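Local coordinates for protein toxin-antitoxin system antitoxin MntA family (Shewanella oneidensis MR-1, PDB 6M6U) that neutralises its cognate toxin HepT by transferring up to three AMP units from ATP onto a toxin tyrosine, in a magnesium-dependent reaction, at residues L20-L25 and A43-D48; Y24-Y29 and V87-Q92; S38-A43 and S68-V73. The protein carries 2 engineered substitutions. All blocks are in the same frame, centred on the assembly; numbering follows the deposited sequence.

Interaction 1: residues L20-L25 and A43-D48; sequences LQLIYL and AVLAAD
L22 and L45 differ in their first torsion: CG of L22 lies anti to its carbonyl carbon (chi1 -66°), that of L45 anti to the backbone N (chi1 -175°). The two leucines run side by side in the same direction, CD1 of L22 3.7 Å from CD2 of L45. On the other sheet face the L20 and V44 side chains cross at about a right angle, CD1 of L20 3.9 Å from CB of V44. Y24 and A43 form an antiparallel hydrogen-bonded pair, Y24 N donating to A43 O at 2.8 Å and A43 N to Y24 O. Further on, a classic beta bulge sets Q21 and L22 against L45. Here L45 O accepts from Q21 N at 2.7 Å and from L22 N at 3.1 Å, both in its carbonyl plane, while L45 N returns a bond to L22 O. The Q21 side chain slants across that of L45, OE1 3.6 Å from L45 CD2 and NE2 near A47 CA. Helix 6-16 covers the L20, I23 and V44 face; helix 97-125 packs on L22 and Y24. The doubled acceptor L45 O satisfies two consecutive N-H groups, so the register shift costs neither of them its backbone hydrogen bond.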
loop_
_atom_site.group_PDB
_atom_site.type_symbol
_atom_site.label_atom_id
_atom_site.label_comp_id
_atom_site.label_asym_id
_atom_site.label_seq_id
_atom_site.Cartn_x
_atom_site.Cartn_y
_atom_site.Cartn_z
ATOM N N LEU E 20 -22.951 -26.028 1.371
ATOM C CA LEU E 20 -23.178 -24.755 0.702
ATOM C C LEU E 20 -24.661 -24.578 0.396
ATOM O O LEU E 20 -25.363 -25.540 0.082
ATOM C CB LEU E 20 -22.355 -24.699 -0.580
ATOM C CG LEU E 20 -22.271 -23.392 -1.357
ATOM C CD1 LEU E 20 -21.668 -22.301 -0.493
ATOM C CD2 LEU E 20 -21.424 -23.624 -2.600
ATOM N N GLN E 21 -25.136 -23.350 0.494
ATOM C CA GLN E 21 -26.555 -23.098 0.267
ATOM C C GLN E 21 -26.818 -22.029 -0.779
ATOM O O GLN E 21 -27.797 -22.135 -1.518
ATOM C CB GLN E 21 -27.242 -22.704 1.587
ATOM C CG GLN E 21 -27.258 -23.812 2.627
ATOM C CD GLN E 21 -27.607 -23.310 4.015
ATOM O OE1 GLN E 21 -27.669 -22.104 4.256
ATOM N NE2 GLN E 21 -27.828 -24.235 4.941
ATOM N N LEU E 22 -25.983 -20.993 -0.853
ATOM C CA LEU E 22 -26.222 -19.887 -1.769
ATOM C C LEU E 22 -24.894 -19.374 -2.299
ATOM O O LEU E 22 -23.936 -19.229 -1.538
ATOM C CB LEU E 22 -26.988 -18.744 -1.077
ATOM C CG LEU E 22 -28.432 -19.019 -0.640
ATOM C CD1 LEU E 22 -28.904 -17.989 0.376
ATOM C CD2 LEU E 22 -29.387 -19.065 -1.830
ATOM N N ILE E 23 -24.839 -19.113 -3.605
ATOM C CA ILE E 23 -23.722 -18.413 -4.237
ATOM C C ILE E 23 -24.274 -17.174 -4.927
ATOM O O ILE E 23 -25.228 -17.270 -5.709
ATOM C CB ILE E 23 -22.979 -19.295 -5.259
ATOM C CG1 ILE E 23 -22.377 -20.533 -4.596
ATOM C CG2 ILE E 23 -21.889 -18.495 -5.952
ATOM C CD1 ILE E 23 -21.629 -21.422 -5.562
ATOM N N TYR E 24 -23.677 -16.020 -4.641
ATOM C CA TYR E 24 -24.014 -14.774 -5.317
ATOM C C TYR E 24 -22.766 -14.152 -5.904
ATOM O O TYR E 24 -21.711 -14.118 -5.260
ATOM C CB TYR E 24 -24.646 -13.733 -4.387
ATOM C CG TYR E 24 -25.973 -14.125 -3.809
ATOM C CD1 TYR E 24 -27.137 -14.014 -4.554
ATOM C CD2 TYR E 24 -26.064 -14.590 -2.508
ATOM C CE1 TYR E 24 -28.353 -14.370 -4.019
ATOM C CE2 TYR E 24 -27.270 -14.945 -1.968
ATOM C CZ TYR E 24 -28.412 -14.837 -2.727
ATOM O OH TYR E 24 -29.619 -15.196 -2.177
ATOM N N LEU E 25 -22.905 -13.653 -7.122
ATOM C CA LEU E 25 -21.978 -12.682 -7.672
ATOM C C LEU E 25 -22.568 -11.304 -7.399
ATOM O O LEU E 25 -23.764 -11.089 -7.618
ATOM C CB LEU E 25 -21.791 -12.920 -9.171
ATOM C CG LEU E 25 -20.695 -12.186 -9.933
ATOM C CD1 LEU E 25 -19.308 -12.677 -9.511
ATOM C CD2 LEU E 25 -20.917 -12.377 -11.427
ATOM N N ALA E 43 -20.299 -13.873 -2.788
ATOM C CA ALA E 43 -20.861 -14.110 -1.471
ATOM C C ALA E 43 -21.434 -15.519 -1.420
ATOM O O ALA E 43 -22.032 -15.993 -2.391
ATOM C CB ALA E 43 -21.950 -13.089 -1.134
ATOM N N VAL E 44 -21.248 -16.184 -0.287
ATOM C CA VAL E 44 -21.736 -17.541 -0.098
ATOM C C VAL E 44 -22.437 -17.625 1.247
ATOM O O VAL E 44 -22.091 -16.924 2.203
ATOM C CB VAL E 44 -20.605 -18.592 -0.182
ATOM C CG1 VAL E 44 -20.116 -18.729 -1.613
ATOM C CG2 VAL E 44 -19.457 -18.210 0.738
ATOM N N LEU E 45 -23.448 -18.480 1.303
ATOM C CA LEU E 45 -24.066 -18.888 2.552
ATOM C C LEU E 45 -23.940 -20.397 2.646
ATOM O O LEU E 45 -24.338 -21.115 1.722
ATOM C CB LEU E 45 -25.536 -18.465 2.628
ATOM C CG LEU E 45 -26.244 -18.740 3.961
ATOM C CD1 LEU E 45 -25.657 -17.881 5.076
ATOM C CD2 LEU E 45 -27.741 -18.508 3.839
ATOM N N ALA E 46 -23.358 -20.868 3.738
ATOM C CA ALA E 46 -23.299 -22.282 4.060
ATOM C C ALA E 46 -24.022 -22.514 5.382
ATOM O O ALA E 46 -24.405 -21.569 6.079
ATOM C CB ALA E 46 -21.847 -22.770 4.136
ATOM N N ALA E 47 -24.204 -23.792 5.727
ATOM C CA ALA E 47 -24.871 -24.125 6.983
ATOM C C ALA E 47 -24.112 -23.566 8.182
ATOM O O ALA E 47 -24.722 -23.045 9.123
ATOM C CB ALA E 47 -25.034 -25.640 7.111
ATOM N N ASP E 48 -22.785 -23.663 8.167
ATOM C CA ASP E 48 -21.941 -23.084 9.200
ATOM C C ASP E 48 -21.194 -21.875 8.659
ATOM O O ASP E 48 -21.009 -21.715 7.447
ATOM C CB ASP E 48 -20.916 -24.094 9.730
ATOM C CG ASP E 48 -21.548 -25.374 10.216
ATOM O OD1 ASP E 48 -20.942 -26.445 9.998
ATOM O OD2 ASP E 48 -22.643 -25.316 10.814
#

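Interaction 2: residues Y24-Y29 and V87-Q92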
loop_
_atom_site.group_PDB
_atom_site.type_symbol
_atom_site.label_atom_id
_atom_site.label_comp_id
_atom_site.label_asym_id
_atom_site.label_seq_id
_atom_site.Cartn_x
_atom_site.Cartn_y
_atom_site.Cartn_z
ATOM N N TYR E 24 -23.677 -16.020 -4.641
ATOM C CA TYR E 24 -24.014 -14.774 -5.317
ATOM C C TYR E 24 -22.766 -14.152 -5.904
ATOM O O TYR E 24 -21.711 -14.118 -5.260
ATOM C CB TYR E 24 -24.646 -13.733 -4.387
ATOM C CG TYR E 24 -25.973 -14.125 -3.809
ATOM C CD1 TYR E 24 -27.137 -14.014 -4.554
ATOM C CD2 TYR E 24 -26.064 -14.590 -2.508
ATOM C CE1 TYR E 24 -28.353 -14.370 -4.019
ATOM C CE2 TYR E 24 -27.270 -14.945 -1.968
ATOM C CZ TYR E 24 -28.412 -14.837 -2.727
ATOM O OH TYR E 24 -29.619 -15.196 -2.177
ATOM N N LEU E 25 -22.905 -13.653 -7.122
ATOM C CA LEU E 25 -21.978 -12.682 -7.672
ATOM C C LEU E 25 -22.568 -11.304 -7.399
ATOM O O LEU E 25 -23.764 -11.089 -7.618
ATOM C CB LEU E 25 -21.791 -12.920 -9.171
ATOM C CG LEU E 25 -20.695 -12.186 -9.933
ATOM C CD1 LEU E 25 -19.308 -12.677 -9.511
ATOM C CD2 LEU E 25 -20.917 -12.377 -11.427
ATOM N N PHE E 26 -21.755 -10.390 -6.876
ATOM C CA PHE E 26 -22.244 -9.043 -6.608
ATOM C C PHE E 26 -21.151 -8.045 -6.974
ATOM O O PHE E 26 -20.106 -8.404 -7.524
ATOM C CB PHE E 26 -22.727 -8.898 -5.153
ATOM C CG PHE E 26 -21.625 -8.925 -4.116
ATOM C CD1 PHE E 26 -21.227 -7.756 -3.482
ATOM C CD2 PHE E 26 -21.016 -10.122 -3.749
ATOM C CE1 PHE E 26 -20.222 -7.767 -2.519
ATOM C CE2 PHE E 26 -20.010 -10.144 -2.787
ATOM C CZ PHE E 26 -19.614 -8.962 -2.170
ATOM N N GLY E 27 -21.413 -6.774 -6.692
ATOM C CA GLY E 27 -20.438 -5.761 -7.016
ATOM C C GLY E 27 -20.350 -5.505 -8.509
ATOM O O GLY E 27 -21.308 -5.678 -9.269
ATOM N N SER E 28 -19.152 -5.112 -8.933
ATOM C CA SER E 28 -18.972 -4.618 -10.291
ATOM C C SER E 28 -19.191 -5.710 -11.333
ATOM O O SER E 28 -19.754 -5.439 -12.393
ATOM C CB SER E 28 -17.582 -4.001 -10.428
ATOM O OG SER E 28 -16.556 -4.972 -10.296
ATOM N N TYR E 29 -18.771 -6.949 -11.059
ATOM C CA TYR E 29 -18.817 -7.975 -12.100
ATOM C C TYR E 29 -20.241 -8.396 -12.440
ATOM O O TYR E 29 -20.503 -8.811 -13.573
ATOM C CB TYR E 29 -17.969 -9.179 -11.697
ATOM C CG TYR E 29 -16.550 -9.083 -12.223
ATOM C CD1 TYR E 29 -15.711 -8.048 -11.824
ATOM C CD2 TYR E 29 -16.055 -10.018 -13.124
ATOM C CE1 TYR E 29 -14.416 -7.948 -12.304
ATOM C CE2 TYR E 29 -14.755 -9.930 -13.607
ATOM C CZ TYR E 29 -13.941 -8.891 -13.196
ATOM O OH TYR E 29 -12.651 -8.795 -13.675
ATOM N N VAL E 87 -28.186 -8.752 -1.499
ATOM C CA VAL E 87 -29.605 -8.979 -1.769
ATOM C C VAL E 87 -30.109 -8.027 -2.848
ATOM O O VAL E 87 -30.970 -8.384 -3.663
ATOM C CB VAL E 87 -30.419 -8.837 -0.465
ATOM C CG1 VAL E 87 -31.888 -8.632 -0.767
ATOM C CG2 VAL E 87 -30.227 -10.057 0.419
ATOM N N THR E 88 -29.583 -6.803 -2.870
ATOM C CA THR E 88 -30.071 -5.784 -3.794
ATOM C C THR E 88 -29.534 -5.997 -5.207
ATOM O O THR E 88 -30.305 -6.155 -6.159
ATOM C CB THR E 88 -29.687 -4.395 -3.276
ATOM O OG1 THR E 88 -30.450 -4.099 -2.103
ATOM C CG2 THR E 88 -29.942 -3.327 -4.333
ATOM N N GLN E 89 -28.211 -6.004 -5.358
ATOM C CA GLN E 89 -27.564 -6.034 -6.662
ATOM C C GLN E 89 -27.018 -7.403 -7.035
ATOM O O GLN E 89 -26.458 -7.552 -8.124
ATOM C CB GLN E 89 -26.414 -5.031 -6.691
ATOM C CG GLN E 89 -25.208 -5.546 -5.935
ATOM C CD GLN E 89 -24.009 -4.647 -6.048
ATOM O OE1 GLN E 89 -22.975 -4.900 -5.431
ATOM N NE2 GLN E 89 -24.134 -3.586 -6.835
ATOM N N GLY E 90 -27.149 -8.398 -6.164
ATOM C CA GLY E 90 -26.495 -9.665 -6.402
ATOM C C GLY E 90 -27.186 -10.484 -7.474
ATOM O O GLY E 90 -28.376 -10.332 -7.746
ATOM N N LYS E 91 -26.410 -11.367 -8.094
ATOM C CA LYS E 91 -26.913 -12.348 -9.048
ATOM C C LYS E 91 -26.695 -13.731 -8.443
ATOM O O LYS E 91 -25.551 -14.151 -8.236
ATOM C CB LYS E 91 -26.211 -12.217 -10.399
ATOM C CG LYS E 91 -26.618 -13.281 -11.407
ATOM C CD LYS E 91 -25.800 -13.191 -12.696
ATOM C CE LYS E 91 -26.231 -14.259 -13.695
ATOM N NZ LYS E 91 -25.398 -14.236 -14.936
ATOM N N GLN E 92 -27.787 -14.435 -8.159
ATOM C CA GLN E 92 -27.685 -15.763 -7.574
ATOM C C GLN E 92 -27.142 -16.748 -8.599
ATOM O O GLN E 92 -27.720 -16.916 -9.679
ATOM C CB GLN E 92 -29.043 -16.227 -7.060
ATOM C CG GLN E 92 -29.030 -17.679 -6.634
ATOM C CD GLN E 92 -30.297 -18.098 -5.932
ATOM O OE1 GLN E 92 -31.316 -17.407 -5.999
ATOM N NE2 GLN E 92 -30.247 -19.241 -5.254
#
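The Y24 ring turns an edge to the backbone of K91, whose carbonyl carbon lies near the ring plane, and meets Q92 obliquely, CD1 3.5 Å from Q92 CA. The F26 ring takes Q89 OE1 at its edge, in plane, 3.9 Å from CD1; ring and amide are turned 45° apart. The same oxygen accepts a hydrogen bond from G27 N at 2.7 Å, a bent bond (135° at the hydrogen) whose donor stands above the amide carbonyl plane instead of on a lone pair. The Q89 chain starts with CG between the backbone N and carbonyl carbon (chi1 76°) and then runs extended, which carries the amide to the G27 N-H; Q85 NE2 is a second donor to OE1. Thus the last turn of helix 80-89 holds the first residue of the GSX(10)DXD motif, G27, which has a positive phi. Between these side-chain contacts L25 and K91 form an antiparallel hydrogen-bonded pair, with K91 N to L25 O at 2.7 Å. G90 makes the turn from helix 80-89 into strand 91-94, the outermost strand beside 20-26 in this chain; F103 of helix 97-125 packs on Y24, and strand 40-46 flanks the opposite side of 20-26.

Interaction 3: residues S38-A43 and S68-V73; sequences SEIEIA and SDVDLV. Engineered in segment 38-43: E39 (natural residue Asp), E41 (natural residue Asp).
E39, an engineered residue (natural Asp), leans across the start of a parallel strand pair in the nucleotidyltransferase fold, where strands 40-46 and 70-74 are joined by helix 52-66 in a beta-alpha-beta unit. Its CB sits 3.6 Å from D69 O. CG, anti to its own carbonyl carbon, comes against D69 CB at 3.9 Å, and the carboxyl carbon CD stands equally far from D71 CB. At the tip OE1 touches D71 CB and V70 O, both at 3.6 Å. The carboxylate planes of E39 and D71 are 19° apart, so nearly parallel; OE2 of E39 lies 4.7 Å from OD1 of D71, not in contact. E41, also engineered from Asp, projects from the D71 face of the sheet. In the natural protein the aspartates at positions 39 and 41 each bind both magnesium ions, and D71 binds one, so acidic groups gathered here are consistent with a pocket made for cations. The D69 carboxylate bonds to the toxin: OD1 forms a salt bridge with R70 of a HepT chain. On the other sheet face CD1 of I40 rests on S68, and I42 sets its CD1 against V70 and its CG2 against L72, with helices 52-66 and 6-16 packing on that face. Backbone bonds form a parallel ladder: D69 O accepts from I40 N, I40 O from D71 N, and I42 N reaches D71 O at 2.9 Å, almost straight at 174°.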
loop_
_atom_site.group_PDB
_atom_site.type_symbol
_atom_site.label_atom_id
_atom_site.label_comp_id
_atom_site.label_asym_id
_atom_site.label_seq_id
_atom_site.Cartn_x
_atom_site.Cartn_y
_atom_site.Cartn_z
ATOM N N SER E 38 -10.206 -4.464 -10.657
ATOM C CA SER E 38 -11.246 -4.617 -9.649
ATOM C C SER E 38 -11.489 -6.085 -9.327
ATOM O O SER E 38 -11.424 -6.956 -10.200
ATOM C CB SER E 38 -12.543 -3.963 -10.123
ATOM O OG SER E 38 -12.961 -4.491 -11.371
ATOM N N GLU E 39 -11.781 -6.349 -8.056
ATOM C CA GLU E 39 -11.988 -7.713 -7.603
ATOM C C GLU E 39 -13.296 -8.276 -8.142
ATOM O O GLU E 39 -14.254 -7.548 -8.408
ATOM C CB GLU E 39 -12.009 -7.781 -6.077
ATOM C CG GLU E 39 -10.835 -7.121 -5.387
ATOM C CD GLU E 39 -10.850 -7.348 -3.885
ATOM O OE1 GLU E 39 -10.370 -8.414 -3.437
ATOM O OE2 GLU E 39 -11.353 -6.465 -3.155
ATOM N N ILE E 40 -13.320 -9.592 -8.307
ATOM C CA ILE E 40 -14.571 -10.325 -8.427
ATOM C C ILE E 40 -15.091 -10.546 -7.012
ATOM O O ILE E 40 -14.378 -11.080 -6.155
ATOM C CB ILE E 40 -14.363 -11.652 -9.170
ATOM C CG1 ILE E 40 -13.722 -11.388 -10.538
ATOM C CG2 ILE E 40 -15.680 -12.395 -9.329
ATOM C CD1 ILE E 40 -13.146 -12.611 -11.189
ATOM N N GLU E 41 -16.315 -10.093 -6.752
ATOM C CA GLU E 41 -16.907 -10.138 -5.422
ATOM C C GLU E 41 -17.956 -11.240 -5.388
ATOM O O GLU E 41 -18.943 -11.193 -6.133
ATOM C CB GLU E 41 -17.506 -8.783 -5.046
ATOM C CG GLU E 41 -16.450 -7.718 -4.760
ATOM C CD GLU E 41 -17.009 -6.308 -4.714
ATOM O OE1 GLU E 41 -17.602 -5.920 -3.684
ATOM O OE2 GLU E 41 -16.851 -5.581 -5.717
ATOM N N ILE E 42 -17.733 -12.231 -4.531
ATOM C CA ILE E 42 -18.587 -13.407 -4.435
ATOM C C ILE E 42 -19.020 -13.579 -2.986
ATOM O O ILE E 42 -18.208 -13.446 -2.062
ATOM C CB ILE E 42 -17.860 -14.671 -4.940
ATOM C CG1 ILE E 42 -17.373 -14.461 -6.373
ATOM C CG2 ILE E 42 -18.775 -15.897 -4.851
ATOM C CD1 ILE E 42 -16.267 -15.406 -6.776
ATOM N N ALA E 43 -20.299 -13.873 -2.788
ATOM C CA ALA E 43 -20.861 -14.110 -1.471
ATOM C C ALA E 43 -21.434 -15.519 -1.420
ATOM O O ALA E 43 -22.032 -15.993 -2.391
ATOM C CB ALA E 43 -21.950 -13.089 -1.134
ATOM N N SER E 68 -7.806 -13.337 -11.641
ATOM C CA SER E 68 -8.290 -12.027 -11.227
ATOM C C SER E 68 -8.432 -12.021 -9.714
ATOM O O SER E 68 -8.601 -13.067 -9.089
ATOM C CB SER E 68 -9.628 -11.690 -11.894
ATOM O OG SER E 68 -10.167 -10.485 -11.382
ATOM N N ASP E 69 -8.362 -10.828 -9.128
ATOM C CA ASP E 69 -8.546 -10.712 -7.690
ATOM C C ASP E 69 -9.975 -11.084 -7.309
ATOM O O ASP E 69 -10.941 -10.679 -7.961
ATOM C CB ASP E 69 -8.218 -9.299 -7.211
ATOM C CG ASP E 69 -6.727 -9.005 -7.234
ATOM O OD1 ASP E 69 -5.928 -9.970 -7.234
ATOM O OD2 ASP E 69 -6.352 -7.811 -7.249
ATOM N N VAL E 70 -10.105 -11.878 -6.258
ATOM C CA VAL E 70 -11.396 -12.358 -5.796
ATOM C C VAL E 70 -11.563 -11.953 -4.340
ATOM O O VAL E 70 -10.613 -12.026 -3.552
ATOM C CB VAL E 70 -11.527 -13.884 -5.970
ATOM C CG1 VAL E 70 -12.724 -14.422 -5.177
ATOM C CG2 VAL E 70 -11.661 -14.228 -7.447
ATOM N N ASP E 71 -12.756 -11.485 -3.998
ATOM C CA ASP E 71 -13.137 -11.259 -2.612
ATOM C C ASP E 71 -14.300 -12.187 -2.298
ATOM O O ASP E 71 -15.352 -12.108 -2.943
ATOM C CB ASP E 71 -13.520 -9.800 -2.363
ATOM C CG ASP E 71 -13.779 -9.512 -0.895
ATOM O OD1 ASP E 71 -14.627 -8.644 -0.599
ATOM O OD2 ASP E 71 -13.134 -10.152 -0.035
ATOM N N LEU E 72 -14.102 -13.075 -1.328
ATOM C CA LEU E 72 -15.085 -14.091 -0.976
ATOM C C LEU E 72 -15.703 -13.715 0.361
ATOM O O LEU E 72 -15.000 -13.633 1.377
ATOM C CB LEU E 72 -14.453 -15.482 -0.921
ATOM C CG LEU E 72 -15.394 -16.613 -0.501
ATOM C CD1 LEU E 72 -16.597 -16.727 -1.443
ATOM C CD2 LEU E 72 -14.621 -17.925 -0.444
ATOM N N VAL E 73 -17.010 -13.475 0.354
ATOM C CA VAL E 73 -17.732 -12.967 1.510
ATOM C C VAL E 73 -18.574 -14.101 2.076
ATOM O O VAL E 73 -19.374 -14.710 1.356
ATOM C CB VAL E 73 -18.602 -11.755 1.137
ATOM C CG1 VAL E 73 -19.671 -11.520 2.189
ATOM C CG2 VAL E 73 -17.737 -10.509 0.968
#

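The three contacts are successive seams of one four-stranded mixed sheet, ordered 70-74, 40-46, 20-26, 91-94. Interaction 1 is the central seam; interaction 2 adds the outer strand 91-94 on one side, interaction 3 the outer strand 70-74 on the other. Their centres lie about 11 to 14 Å apart. Interactions 1 and 2 share Y24 and L25, interactions 1 and 3 share A43. Along the chain 20-25, 38-43, 43-48 and 68-73 alternate between interactions 1 and 3, and interaction 3 nests within the loop closed by interaction 2. Strands 20-26 and 40-46 are neighbours, F26 N bonding to E41 O at 3.0 Å, consistent with the two ends of the GSX(10)DXD motif meeting at the metal site.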